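Local structure of virulence sensor protein BvgS (Bordetella pertussis, 6ZJ8) at residues A[34-42]-A[128-136]; A[66-74]-A[84-92]. The protein is a sensor histidine kinase of Bordetella virulence signalling, whose PAS domain, the part modelled here, probably takes part in passing the signal toward the kinase. All coordinates share one frame; numbering follows the deposited sequence.

Both contacts belong to one PAS fold and lie side by side, their centres about 12 Å apart. Contact 1 pairs strand 37-41 with strand 128-137 in the middle of the antiparallel sheet; contact 2 ties the loop 66-74 to the end of helix 79-87 and the chain that follows it. Along the sequence, contact 2 falls wholly between the two strands of contact 1. They meet directly on the sheet face that carries Tyr-38 and Trp-135: Leu-88 CD2 comes to 3.3 Å from Tyr-38 CE2, and Phe-87 CD2 to 3.3 Å from Trp-135 CE2. Arg-40 adds a weak hydrogen bond from NH2 to Leu-89 O. Segment 84-92 is therefore the piece that joins the two.

Contact 1: A[34-42]-A[128-136]; sequences PNPIYVRDK and LKGIIGGWI
Gly-133 O takes the amide of Tyr-38 at 2.7 Å from N to O, the donor tilted 28° from the carbonyl plane, and the CA-H of Ile-37 also leans on this oxygen. Gly-133 N returns a bond to Tyr-38 O, and Arg-40 and Ile-131 form a second such reciprocal pair; this joins the first and last strands of the antiparallel PAS sheet (order 2-1-5-4-3). Tyr-38 has its CG between its own N and carbonyl carbon (chi1 57°), which folds the ring back over the partner strand: Gly-133 CA lies under the ring face, 3.9 Å from the centroid, a CH-pi contact; with no side chain on Gly-133 the tyrosine can lie this close. Ile-131 CD1 reaches the ring's edge, 4.0 Å from Tyr-38 CE1, and also the edge of the Arg-40 guanidinium. Further along, Pro-36 CB lies over the six-membered ring of Trp-135, 3.7 Å from its centroid. On the reverse face Ile-132 lies alongside both Ile-37 and Val-39, CG2 to the first and CG1 to the second. Strand 37-41 is flanked by strand 46-49 and strand 128-137 by strand 110-122; helix 51-57 packs on Pro-36 and Trp-135 through Tyr-53 and Phe-57.

Contact 2: A[66-74]-A[84-92]; sequences GKTIPEANV and MHEFLLTRV
A His-carboxylate hydrogen bond joins the loop before helix 79-87 to the last turn of that helix and, through Arg-91, to the chain after it, within the helical and loop region of the PAS fold that lies against the sheet. His-85 NE2 donates to Glu-71 OE1 at 3.0 Å, and the bond is nearly straight. The oxygen lies in the plane of the imidazole, at its edge, whereas the histidine meets the carboxylate from above, 46° out of its plane; the two planes stand 69° apart. The other oxygen, Glu-71 OE2, accepts a weak bond from the backbone N of Arg-91, also 3.0 Å long. With both oxygens engaged, the rotation of the carboxylate is restrained, and a bend at chi2 (-68°) curls the glutamate chain back to reach the two donors. Thr-90 CG2 packs against the same group, 3.4 Å from Glu-71 OE1. The Arg-91 guanidinium is poorly ordered and stays out of contact with the acid.

The apolar half is carried by Ile-69, which points into the angle between Met-84 and Leu-88, one helical turn apart. Its CD1 touches Met-84 SD at 3.5 Å, and its CG1 meets Leu-88 CD1 at the same distance; it crosses both side chains at about a right angle. Its other branch, CG2, rests near the backbone N and CB of His-85.

Beyond these residues, Met-84 packs on Tyr-53 and Phe-57 of helix 51-57, Leu-88 also meets Tyr-53, and Leu-89 touches Gln-116 and Thr-118 of strand 110-122.

Contact 1: A[34-42]-A[128-136]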
loop_
_atom_site.group_PDB
_atom_site.type_symbol
_atom_site.label_atom_id
_atom_site.label_comp_id
_atom_site.label_asym_id
_atom_site.label_seq_id
_atom_site.Cartn_x
_atom_site.Cartn_y
_atom_site.Cartn_z
ATOM N N PRO A 34 -10.588 1.758 -1.776
ATOM C CA PRO A 34 -9.986 2.865 -2.531
ATOM C C PRO A 34 -8.534 3.144 -2.186
ATOM O O PRO A 34 -7.775 3.598 -3.047
ATOM C CB PRO A 34 -10.883 4.057 -2.167
ATOM C CG PRO A 34 -11.399 3.737 -0.813
ATOM C CD PRO A 34 -11.529 2.237 -0.745
ATOM N N ASN A 35 -8.130 2.888 -0.946
ATOM C CA ASN A 35 -6.749 3.199 -0.594
ATOM C C ASN A 35 -5.868 1.961 -0.707
ATOM O O ASN A 35 -6.308 0.852 -0.383
ATOM C CB ASN A 35 -6.666 3.747 0.831
ATOM C CG ASN A 35 -7.377 5.076 0.987
ATOM O OD1 ASN A 35 -7.305 5.940 0.113
ATOM N ND2 ASN A 35 -8.076 5.245 2.102
ATOM N N PRO A 36 -4.626 2.106 -1.173
ATOM C CA PRO A 36 -3.725 0.947 -1.228
ATOM C C PRO A 36 -3.568 0.282 0.130
ATOM O O PRO A 36 -3.378 0.948 1.151
ATOM C CB PRO A 36 -2.405 1.553 -1.714
ATOM C CG PRO A 36 -2.818 2.730 -2.523
ATOM C CD PRO A 36 -4.037 3.287 -1.833
ATOM N N ILE A 37 -3.643 -1.046 0.130
ATOM C CA ILE A 37 -3.395 -1.837 1.327
ATOM C C ILE A 37 -2.719 -3.132 0.903
ATOM O O ILE A 37 -3.019 -3.684 -0.160
ATOM C CB ILE A 37 -4.690 -2.117 2.119
ATOM C CG1 ILE A 37 -4.357 -2.859 3.417
ATOM C CG2 ILE A 37 -5.658 -2.941 1.292
ATOM C CD1 ILE A 37 -5.542 -3.080 4.312
ATOM N N TYR A 38 -1.801 -3.608 1.741
ATOM C CA TYR A 38 -1.052 -4.824 1.473
ATOM C C TYR A 38 -0.850 -5.581 2.777
ATOM O O TYR A 38 -1.098 -5.064 3.870
ATOM C CB TYR A 38 0.307 -4.519 0.833
ATOM C CG TYR A 38 1.161 -3.600 1.679
ATOM C CD1 TYR A 38 1.989 -4.106 2.674
ATOM C CD2 TYR A 38 1.128 -2.225 1.494
ATOM C CE1 TYR A 38 2.767 -3.265 3.455
ATOM C CE2 TYR A 38 1.899 -1.378 2.269
ATOM C CZ TYR A 38 2.713 -1.901 3.248
ATOM O OH TYR A 38 3.478 -1.055 4.016
ATOM N N VAL A 39 -0.392 -6.823 2.649
ATOM C CA VAL A 39 0.008 -7.643 3.784
ATOM C C VAL A 39 1.337 -8.299 3.443
ATOM O O VAL A 39 1.457 -8.965 2.409
ATOM C CB VAL A 39 -1.048 -8.707 4.133
ATOM C CG1 VAL A 39 -0.555 -9.578 5.274
ATOM C CG2 VAL A 39 -2.364 -8.041 4.494
ATOM N N ARG A 40 2.328 -8.113 4.310
ATOM C CA ARG A 40 3.673 -8.634 4.109
ATOM C C ARG A 40 4.059 -9.484 5.311
ATOM O O ARG A 40 3.905 -9.049 6.457
ATOM C CB ARG A 40 4.667 -7.486 3.907
ATOM C CG ARG A 40 6.116 -7.914 3.851
ATOM C CD ARG A 40 6.975 -6.881 3.138
ATOM N NE ARG A 40 6.789 -5.528 3.655
ATOM C CZ ARG A 40 7.594 -4.506 3.378
ATOM N NH1 ARG A 40 8.652 -4.679 2.594
ATOM N NH2 ARG A 40 7.349 -3.307 3.888
ATOM N N ASP A 41 4.555 -10.691 5.049
ATOM C CA ASP A 41 4.893 -11.611 6.124
ATOM C C ASP A 41 6.203 -11.189 6.788
ATOM O O ASP A 41 6.807 -10.167 6.451
ATOM C CB ASP A 41 4.967 -13.045 5.597
ATOM C CG ASP A 41 6.158 -13.282 4.682
ATOM O OD1 ASP A 41 6.926 -12.334 4.418
ATOM O OD2 ASP A 41 6.323 -14.430 4.224
ATOM N N LYS A 42 6.648 -12.000 7.751
ATOM C CA LYS A 42 7.873 -11.688 8.483
ATOM C C LYS A 42 9.076 -11.656 7.550
ATOM O O LYS A 42 9.903 -10.740 7.614
ATOM C CB LYS A 42 8.082 -12.713 9.602
ATOM C CG LYS A 42 9.392 -12.555 10.368
ATOM C CD LYS A 42 9.544 -13.622 11.445
ATOM C CE LYS A 42 10.927 -13.574 12.079
ATOM N NZ LYS A 42 11.101 -14.589 13.158
ATOM N N LEU A 128 4.824 -12.908 16.325
ATOM C CA LEU A 128 4.597 -12.036 15.181
ATOM C C LEU A 128 4.779 -12.810 13.883
ATOM O O LEU A 128 5.694 -13.629 13.753
ATOM C CB LEU A 128 5.555 -10.847 15.218
ATOM C CG LEU A 128 5.514 -9.964 16.466
ATOM C CD1 LEU A 128 6.423 -8.761 16.272
ATOM C CD2 LEU A 128 4.094 -9.521 16.785
ATOM N N LYS A 129 3.899 -12.543 12.913
ATOM C CA LYS A 129 3.937 -13.225 11.628
ATOM C C LYS A 129 4.031 -12.292 10.429
ATOM O O LYS A 129 4.475 -12.736 9.366
ATOM C CB LYS A 129 2.695 -14.115 11.457
ATOM C CG LYS A 129 2.572 -15.222 12.496
ATOM C CD LYS A 129 3.714 -16.224 12.397
ATOM C CE LYS A 129 3.634 -17.266 13.500
ATOM N NZ LYS A 129 4.844 -18.133 13.534
ATOM N N GLY A 130 3.636 -11.032 10.560
ATOM C CA GLY A 130 3.746 -10.116 9.442
ATOM C C GLY A 130 3.246 -8.740 9.816
ATOM O O GLY A 130 3.046 -8.426 10.990
ATOM N N ILE A 131 3.049 -7.918 8.788
ATOM C CA ILE A 131 2.527 -6.570 8.947
ATOM C C ILE A 131 1.427 -6.342 7.922
ATOM O O ILE A 131 1.508 -6.828 6.788
ATOM C CB ILE A 131 3.630 -5.499 8.794
ATOM C CG1 ILE A 131 4.330 -5.631 7.439
ATOM C CG2 ILE A 131 4.638 -5.610 9.928
ATOM C CD1 ILE A 131 4.652 -4.302 6.799
ATOM N N ILE A 132 0.395 -5.618 8.330
ATOM C CA ILE A 132 -0.593 -5.055 7.421
ATOM C C ILE A 132 -0.231 -3.590 7.225
ATOM O O ILE A 132 0.114 -2.897 8.190
ATOM C CB ILE A 132 -2.020 -5.208 7.975
ATOM C CG1 ILE A 132 -2.316 -6.673 8.315
ATOM C CG2 ILE A 132 -3.033 -4.693 6.966
ATOM C CD1 ILE A 132 -3.120 -6.858 9.590
ATOM N N GLY A 133 -0.291 -3.115 5.985
ATOM C CA GLY A 133 0.125 -1.752 5.727
ATOM C C GLY A 133 -0.518 -1.181 4.483
ATOM O O GLY A 133 -1.289 -1.845 3.786
ATOM N N GLY A 134 -0.180 0.076 4.219
ATOM C CA GLY A 134 -0.703 0.777 3.067
ATOM C C GLY A 134 -0.394 2.255 3.179
ATOM O O GLY A 134 0.431 2.676 3.992
ATOM N N TRP A 135 -1.076 3.039 2.347
ATOM C CA TRP A 135 -0.892 4.481 2.386
ATOM C C TRP A 135 -2.128 5.165 1.820
ATOM O O TRP A 135 -2.967 4.540 1.167
ATOM C CB TRP A 135 0.366 4.906 1.617
ATOM C CG TRP A 135 0.321 4.599 0.152
ATOM C CD1 TRP A 135 -0.168 5.401 -0.839
ATOM C CD2 TRP A 135 0.794 3.409 -0.492
ATOM N NE1 TRP A 135 -0.031 4.783 -2.060
ATOM C CE2 TRP A 135 0.557 3.559 -1.874
ATOM C CE3 TRP A 135 1.394 2.233 -0.035
ATOM C CZ2 TRP A 135 0.898 2.577 -2.802
ATOM C CZ3 TRP A 135 1.732 1.257 -0.960
ATOM C CH2 TRP A 135 1.482 1.436 -2.326
ATOM N N ILE A 136 -2.226 6.464 2.094
ATOM C CA ILE A 136 -3.301 7.314 1.599
ATOM C C ILE A 136 -2.664 8.444 0.803
ATOM O O ILE A 136 -1.757 9.123 1.298
ATOM C CB ILE A 136 -4.160 7.881 2.744
ATOM C CG1 ILE A 136 -4.676 6.756 3.643
ATOM C CG2 ILE A 136 -5.328 8.703 2.184
ATOM C CD1 ILE A 136 -5.401 7.254 4.867
#

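Contact 2: A[66-74]-A[84-92]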
loop_
_atom_site.group_PDB
_atom_site.type_symbol
_atom_site.label_atom_id
_atom_site.label_comp_id
_atom_site.label_asym_id
_atom_site.label_seq_id
_atom_site.Cartn_x
_atom_site.Cartn_y
_atom_site.Cartn_z
ATOM N N GLY A 66 3.944 -13.295 -3.342
ATOM C CA GLY A 66 5.034 -14.220 -3.133
ATOM C C GLY A 66 6.415 -13.635 -3.323
ATOM O O GLY A 66 7.402 -14.365 -3.180
ATOM N N LYS A 67 6.520 -12.344 -3.627
ATOM C CA LYS A 67 7.782 -11.701 -3.950
ATOM C C LYS A 67 8.032 -10.548 -2.986
ATOM O O LYS A 67 7.127 -10.092 -2.285
ATOM C CB LYS A 67 7.774 -11.225 -5.405
ATOM C CG LYS A 67 7.670 -12.390 -6.380
ATOM C CD LYS A 67 7.088 -11.996 -7.721
ATOM C CE LYS A 67 6.966 -13.218 -8.622
ATOM N NZ LYS A 67 6.393 -12.887 -9.953
ATOM N N THR A 68 9.282 -10.091 -2.947
ATOM C CA THR A 68 9.747 -9.194 -1.902
ATOM C C THR A 68 10.129 -7.831 -2.466
ATOM O O THR A 68 10.360 -7.667 -3.667
ATOM C CB THR A 68 10.955 -9.787 -1.164
ATOM O OG1 THR A 68 12.038 -9.971 -2.085
ATOM C CG2 THR A 68 10.599 -11.124 -0.544
ATOM N N ILE A 69 10.185 -6.852 -1.566
ATOM C CA ILE A 69 10.689 -5.513 -1.863
ATOM C C ILE A 69 11.941 -5.307 -1.016
ATOM O O ILE A 69 11.844 -4.785 0.105
ATOM C CB ILE A 69 9.646 -4.424 -1.563
ATOM C CG1 ILE A 69 8.246 -4.850 -2.018
ATOM C CG2 ILE A 69 10.061 -3.114 -2.230
ATOM C CD1 ILE A 69 8.054 -4.865 -3.506
ATOM N N PRO A 70 13.123 -5.700 -1.491
ATOM C CA PRO A 70 14.310 -5.650 -0.630
ATOM C C PRO A 70 14.631 -4.235 -0.172
ATOM O O PRO A 70 14.326 -3.250 -0.848
ATOM C CB PRO A 70 15.423 -6.213 -1.525
ATOM C CG PRO A 70 14.713 -7.003 -2.575
ATOM C CD PRO A 70 13.423 -6.283 -2.811
ATOM N N GLU A 71 15.256 -4.148 1.007
ATOM C CA GLU A 71 15.691 -2.854 1.521
ATOM C C GLU A 71 16.914 -2.348 0.766
ATOM O O GLU A 71 17.013 -1.154 0.458
ATOM C CB GLU A 71 15.995 -2.958 3.017
ATOM C CG GLU A 71 14.802 -3.361 3.874
ATOM C CD GLU A 71 13.723 -2.297 3.919
ATOM O OE1 GLU A 71 14.009 -1.138 3.554
ATOM O OE2 GLU A 71 12.586 -2.625 4.320
ATOM N N ALA A 72 17.853 -3.239 0.460
ATOM C CA ALA A 72 19.049 -2.862 -0.274
ATOM C C ALA A 72 18.751 -2.758 -1.767
ATOM O O ALA A 72 17.811 -3.365 -2.287
ATOM C CB ALA A 72 20.168 -3.873 -0.034
ATOM N N ASN A 73 19.571 -1.970 -2.454
ATOM C CA ASN A 73 19.422 -1.808 -3.894
ATOM C C ASN A 73 19.812 -3.098 -4.605
ATOM O O ASN A 73 20.857 -3.688 -4.317
ATOM C CB ASN A 73 20.284 -0.649 -4.388
ATOM C CG ASN A 73 20.069 0.619 -3.586
ATOM O OD1 ASN A 73 19.072 1.319 -3.765
ATOM N ND2 ASN A 73 21.008 0.921 -2.696
ATOM N N VAL A 74 18.968 -3.536 -5.525
ATOM C CA VAL A 74 19.216 -4.736 -6.312
ATOM C C VAL A 74 20.036 -4.356 -7.536
ATOM O O VAL A 74 19.943 -3.233 -8.045
ATOM C CB VAL A 74 17.890 -5.415 -6.715
ATOM C CG1 VAL A 74 18.160 -6.748 -7.398
ATOM C CG2 VAL A 74 16.989 -5.597 -5.500
ATOM N N MET A 84 8.095 0.727 -5.530
ATOM C CA MET A 84 7.347 0.244 -4.375
ATOM C C MET A 84 8.063 0.575 -3.073
ATOM O O MET A 84 7.419 0.890 -2.065
ATOM C CB MET A 84 7.126 -1.261 -4.487
ATOM C CG MET A 84 6.219 -1.653 -5.629
ATOM S SD MET A 84 5.676 -3.362 -5.522
ATOM C CE MET A 84 4.626 -3.438 -6.964
ATOM N N HIS A 85 9.396 0.498 -3.070
ATOM C CA HIS A 85 10.144 0.762 -1.845
ATOM C C HIS A 85 9.819 2.140 -1.285
ATOM O O HIS A 85 9.754 2.325 -0.064
ATOM C CB HIS A 85 11.645 0.636 -2.110
ATOM C CG HIS A 85 12.480 0.685 -0.868
ATOM N ND1 HIS A 85 13.310 1.745 -0.572
ATOM C CD2 HIS A 85 12.607 -0.191 0.156
ATOM C CE1 HIS A 85 13.915 1.517 0.580
ATOM N NE2 HIS A 85 13.506 0.349 1.042
ATOM N N GLU A 86 9.601 3.121 -2.164
ATOM C CA GLU A 86 9.313 4.476 -1.705
ATOM C C GLU A 86 7.984 4.539 -0.958
ATOM O O GLU A 86 7.874 5.226 0.066
ATOM C CB GLU A 86 9.318 5.433 -2.898
ATOM C CG GLU A 86 10.697 5.608 -3.527
ATOM C CD GLU A 86 10.657 6.309 -4.874
ATOM O OE1 GLU A 86 11.646 6.197 -5.630
ATOM O OE2 GLU A 86 9.640 6.967 -5.182
ATOM N N PHE A 87 6.968 3.825 -1.443
ATOM C CA PHE A 87 5.660 3.870 -0.801
ATOM C C PHE A 87 5.610 3.053 0.481
ATOM O O PHE A 87 4.796 3.346 1.364
ATOM C CB PHE A 87 4.583 3.368 -1.762
ATOM C CG PHE A 87 4.274 4.321 -2.875
ATOM C CD1 PHE A 87 4.982 4.271 -4.062
ATOM C CD2 PHE A 87 3.274 5.267 -2.735
ATOM C CE1 PHE A 87 4.695 5.149 -5.089
ATOM C CE2 PHE A 87 2.982 6.145 -3.757
ATOM C CZ PHE A 87 3.693 6.088 -4.936
ATOM N N LEU A 88 6.450 2.029 0.599
ATOM C CA LEU A 88 6.453 1.179 1.778
ATOM C C LEU A 88 7.321 1.794 2.869
ATOM O O LEU A 88 8.014 2.793 2.665
ATOM C CB LEU A 88 6.955 -0.220 1.426
ATOM C CG LEU A 88 6.178 -0.923 0.314
ATOM C CD1 LEU A 88 6.941 -2.140 -0.160
ATOM C CD2 LEU A 88 4.793 -1.317 0.789
ATOM N N LEU A 89 7.276 1.179 4.045
ATOM C CA LEU A 89 8.085 1.585 5.181
ATOM C C LEU A 89 9.191 0.564 5.418
ATOM O O LEU A 89 9.041 -0.622 5.110
ATOM C CB LEU A 89 7.232 1.731 6.442
ATOM C CG LEU A 89 6.170 2.832 6.407
ATOM C CD1 LEU A 89 5.455 2.922 7.744
ATOM C CD2 LEU A 89 6.790 4.172 6.040
ATOM N N THR A 90 10.304 1.042 5.966
ATOM C CA THR A 90 11.445 0.176 6.223
ATOM C C THR A 90 11.077 -0.906 7.234
ATOM O O THR A 90 10.165 -0.747 8.053
ATOM C CB THR A 90 12.630 1.000 6.735
ATOM O OG1 THR A 90 12.801 2.159 5.911
ATOM C CG2 THR A 90 13.908 0.176 6.702
ATOM N N ARG A 91 11.796 -2.023 7.165
ATOM C CA ARG A 91 11.539 -3.184 8.018
ATOM C C ARG A 91 12.315 -3.002 9.318
ATOM O O ARG A 91 13.533 -3.195 9.363
ATOM C CB ARG A 91 11.932 -4.468 7.293
ATOM C CG ARG A 91 11.442 -5.747 7.959
ATOM C CD ARG A 91 11.666 -6.968 7.071
ATOM N NE ARG A 91 13.079 -7.197 6.776
ATOM C CZ ARG A 91 13.923 -7.840 7.579
ATOM N NH1 ARG A 91 13.508 -8.322 8.744
ATOM N NH2 ARG A 91 15.189 -7.997 7.217
ATOM N N VAL A 92 11.604 -2.630 10.385
ATOM C CA VAL A 92 12.246 -2.367 11.669
ATOM C C VAL A 92 12.470 -3.679 12.416
ATOM O O VAL A 92 11.814 -4.695 12.165
ATOM C CB VAL A 92 11.410 -1.381 12.508
ATOM C CG1 VAL A 92 12.137 -1.008 13.793
ATOM C CG2 VAL A 92 11.092 -0.131 11.702
#